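Local coordinates for protein glyoxalase-related enzyme (Fulvimarina pelagi, PDB 3BQX) that is of unknown function but belongs to the glyoxalase-like vicinal oxygen chelate superfamily, whose members often use a bound metal ion in catalysis, at residues Val8-Ile13 / Val47-Leu52. Sequence-based numbering, arbitrary orientation.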
ATOM      1  N   VAL A   8       5.583  -5.726  -1.197  1.00 10.61           N
ATOM      2  CA  VAL A   8       5.269  -4.971  -2.404  1.00  9.19           C
ATOM      3  C   VAL A   8       3.878  -4.379  -2.339  1.00  9.89           C
ATOM      4  O   VAL A   8       2.954  -5.029  -1.852  1.00  9.78           O
ATOM      5  CB  VAL A   8       5.275  -5.880  -3.665  1.00  9.56           C
ATOM      6  CG1 VAL A   8       5.098  -5.043  -4.915  1.00  9.13           C
ATOM      7  CG2 VAL A   8       6.544  -6.699  -3.733  1.00 12.61           C
ATOM      8  N   ILE A   9       3.744  -3.138  -2.802  1.00  8.84           N
ATOM      9  CA  ILE A   9       2.442  -2.486  -2.909  1.00  7.82           C
ATOM     10  C   ILE A   9       2.266  -2.463  -4.420  1.00  8.10           C
ATOM     11  O   ILE A   9       3.062  -1.846  -5.126  1.00  8.53           O
ATOM     12  CB  ILE A   9       2.426  -1.011  -2.446  1.00  8.39           C
ATOM     13  CG1 ILE A   9       2.732  -0.915  -0.957  1.00 10.50           C
ATOM     14  CG2 ILE A   9       1.061  -0.380  -2.773  1.00  8.56           C
ATOM     15  CD1 ILE A   9       2.810   0.519  -0.449  1.00 11.27           C
ATOM     16  N   THR A  10       1.260  -3.154  -4.931  1.00  7.16           N
ATOM     17  CA  THR A  10       1.048  -3.167  -6.371  1.00  8.27           C
ATOM     18  C   THR A  10      -0.212  -2.409  -6.726  1.00  9.40           C
ATOM     19  O   THR A  10      -1.290  -2.704  -6.216  1.00  9.70           O
ATOM     20  CB  THR A  10       0.915  -4.601  -6.907  1.00  9.43           C
ATOM     21  OG1 THR A  10       2.139  -5.306  -6.676  1.00 10.39           O
ATOM     22  CG2 THR A  10       0.637  -4.599  -8.404  1.00 11.73           C
ATOM     23  N   LEU A  11      -0.063  -1.420  -7.596  1.00  8.50           N
ATOM     24  CA  LEU A  11      -1.199  -0.628  -8.049  1.00  9.67           C
ATOM     25  C   LEU A  11      -1.496  -1.008  -9.484  1.00  9.79           C
ATOM     26  O   LEU A  11      -0.584  -1.061 -10.307  1.00  9.96           O
ATOM     27  CB  LEU A  11      -0.880   0.865  -7.993  1.00  9.01           C
ATOM     28  CG  LEU A  11      -0.466   1.393  -6.618  1.00  8.89           C
ATOM     29  CD1 LEU A  11      -0.099   2.870  -6.716  1.00 10.43           C
ATOM     30  CD2 LEU A  11      -1.613   1.175  -5.630  1.00 11.64           C
ATOM     31  N   GLY A  12      -2.766  -1.271  -9.784  1.00  9.66           N
ATOM     32  CA  GLY A  12      -3.152  -1.604 -11.145  1.00 11.62           C
ATOM     33  C   GLY A  12      -3.304  -0.306 -11.915  1.00 12.26           C
ATOM     34  O   GLY A  12      -3.961   0.622 -11.443  1.00 13.18           O
ATOM     35  N   ILE A  13      -2.701  -0.233 -13.099  1.00 12.94           N
ATOM     36  CA  ILE A  13      -2.757   0.977 -13.915  1.00 13.97           C
ATOM     37  C   ILE A  13      -3.182   0.694 -15.353  1.00 14.18           C
ATOM     38  O   ILE A  13      -3.172  -0.448 -15.797  1.00 14.38           O
ATOM     39  CB  ILE A  13      -1.385   1.684 -13.924  1.00 13.46           C
ATOM     40  CG1 ILE A  13      -0.331   0.761 -14.539  1.00 12.37           C
ATOM     41  CG2 ILE A  13      -0.993   2.069 -12.489  1.00 12.25           C
ATOM     42  CD1 ILE A  13       0.962   1.469 -14.918  1.00 14.35           C
ATOM     43  N   VAL A  47       8.832  -2.508  -2.069  1.00  8.46           N
ATOM     44  CA  VAL A  47       8.811  -2.108  -3.468  1.00  8.52           C
ATOM     45  C   VAL A  47       7.411  -1.660  -3.875  1.00  8.20           C
ATOM     46  O   VAL A  47       6.419  -2.268  -3.463  1.00  6.29           O
ATOM     47  CB  VAL A  47       9.223  -3.297  -4.365  1.00  9.89           C
ATOM     48  CG1 VAL A  47       9.202  -2.904  -5.827  1.00 12.37           C
ATOM     49  CG2 VAL A  47      10.605  -3.781  -3.967  1.00 11.96           C
ATOM     50  N   LEU A  48       7.337  -0.582  -4.652  1.00  7.27           N
ATOM     51  CA  LEU A  48       6.073  -0.083  -5.178  1.00  7.43           C
ATOM     52  C   LEU A  48       6.046  -0.532  -6.633  1.00  8.93           C
ATOM     53  O   LEU A  48       6.997  -0.286  -7.382  1.00  9.78           O
ATOM     54  CB  LEU A  48       6.002   1.451  -5.116  1.00  7.85           C
ATOM     55  CG  LEU A  48       4.842   2.085  -5.906  1.00  7.53           C
ATOM     56  CD1 LEU A  48       3.513   1.735  -5.253  1.00  9.76           C
ATOM     57  CD2 LEU A  48       5.009   3.599  -5.952  1.00  9.96           C
ATOM     58  N   ALA A  49       4.979  -1.214  -7.028  1.00  8.76           N
ATOM     59  CA  ALA A  49       4.844  -1.678  -8.397  1.00  8.21           C
ATOM     60  C   ALA A  49       3.599  -1.101  -9.036  1.00  8.98           C
ATOM     61  O   ALA A  49       2.567  -0.976  -8.380  1.00  9.44           O
ATOM     62  CB  ALA A  49       4.763  -3.197  -8.427  1.00  8.99           C
ATOM     63  N   THR A  50       3.713  -0.718 -10.305  1.00  7.40           N
ATOM     64  CA  THR A  50       2.570  -0.225 -11.078  1.00  8.66           C
ATOM     65  C   THR A  50       2.502  -1.205 -12.251  1.00  8.84           C
ATOM     66  O   THR A  50       3.360  -1.203 -13.133  1.00 10.06           O
ATOM     67  CB  THR A  50       2.770   1.229 -11.556  1.00  8.22           C
ATOM     68  OG1 THR A  50       3.959   1.328 -12.351  1.00 10.74           O
ATOM     69  CG2 THR A  50       2.885   2.154 -10.365  1.00  8.19           C
ATOM     70  N   TRP A  51       1.484  -2.059 -12.220  1.00  9.38           N
ATOM     71  CA  TRP A  51       1.283  -3.134 -13.185  1.00 10.05           C
ATOM     72  C   TRP A  51       0.014  -2.910 -14.001  1.00 11.54           C
ATOM     73  O   TRP A  51      -1.009  -2.531 -13.441  1.00 11.29           O
ATOM     74  CB  TRP A  51       1.149  -4.427 -12.378  1.00 10.29           C
ATOM     75  CG  TRP A  51       1.429  -5.705 -13.068  1.00 11.61           C
ATOM     76  CD1 TRP A  51       1.954  -5.880 -14.318  1.00 12.35           C
ATOM     77  CD2 TRP A  51       1.295  -7.012 -12.499  1.00 12.40           C
ATOM     78  NE1 TRP A  51       2.163  -7.221 -14.555  1.00 12.40           N
ATOM     79  CE2 TRP A  51       1.767  -7.935 -13.455  1.00 12.74           C
ATOM     80  CE3 TRP A  51       0.826  -7.491 -11.268  1.00 12.48           C
ATOM     81  CZ2 TRP A  51       1.785  -9.312 -13.222  1.00 12.36           C
ATOM     82  CZ3 TRP A  51       0.845  -8.863 -11.035  1.00 11.87           C
ATOM     83  CH2 TRP A  51       1.324  -9.756 -12.008  1.00 13.93           C
ATOM     84  N   LEU A  52       0.070  -3.143 -15.313  1.00 12.10           N
ATOM     85  CA  LEU A  52      -1.131  -2.982 -16.131  1.00 13.28           C
ATOM     86  C   LEU A  52      -2.222  -3.851 -15.510  1.00 13.86           C
ATOM     87  O   LEU A  52      -1.986  -5.015 -15.196  1.00 13.59           O
ATOM     88  CB  LEU A  52      -0.871  -3.427 -17.574  1.00 14.05           C
ATOM     89  CG  LEU A  52       0.047  -2.509 -18.381  1.00 14.73           C
ATOM     90  CD1 LEU A  52       0.265  -3.094 -19.767  1.00 16.64           C
ATOM     91  CD2 LEU A  52      -0.572  -1.121 -18.474  1.00 16.23           C
TER
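Ile-9 and Leu-11 reach across to Val-47, Ala-49 and Trp-51 as the first and last strands of a βαβββ module, the repeating unit of the vicinal oxygen chelate fold; helix 16-26 follows the first strand, and 47-52 returns parallel to it. Five backbone hydrogen bonds join the pair. Ile-9 N donates to Val-47 O and Ile-9 O accepts from Ala-49 N at 2.8 Å; Leu-11 repeats this with Ala-49 O and Trp-51 N. The last bond, Ile-13 N to Trp-51 O (2.9 Å), bends at the acceptor, with the donor 36° out of the carbonyl plane. Longer CA-H...O contacts fill in between, such as Val-8 CA to Val-47 O at 3.1 Å. Along the other edge of strand 8-13, Val-8 to Leu-11 pair antiparallel with a strand of the second subunit, continuing the sheet across the dimer.

The apolar packing divides between the two faces. On the one lined by Ile-9, Leu-11, Leu-48 and Thr-50, and covered partly by helix 16-26, Leu-48 sends CD1 back over the first strand, 4.1 Å from Leu-11 CD1 and equally close to Ile-9 CB. Ile-13 has CG1 wedged between its own N and carbonyl carbon (chi1 62°), which brings CD1 3.8 Å from Thr-50 CB.

On the opposite face Val-8 CG1 meets Ala-49 CB. Trp-51 extends its indole past Thr-10, NE1 being hydrogen-bonded to Glu-37, and Thr-10 CG2 sits at the ring edge, near its plane, 4.1 Å from Trp-51 CE3.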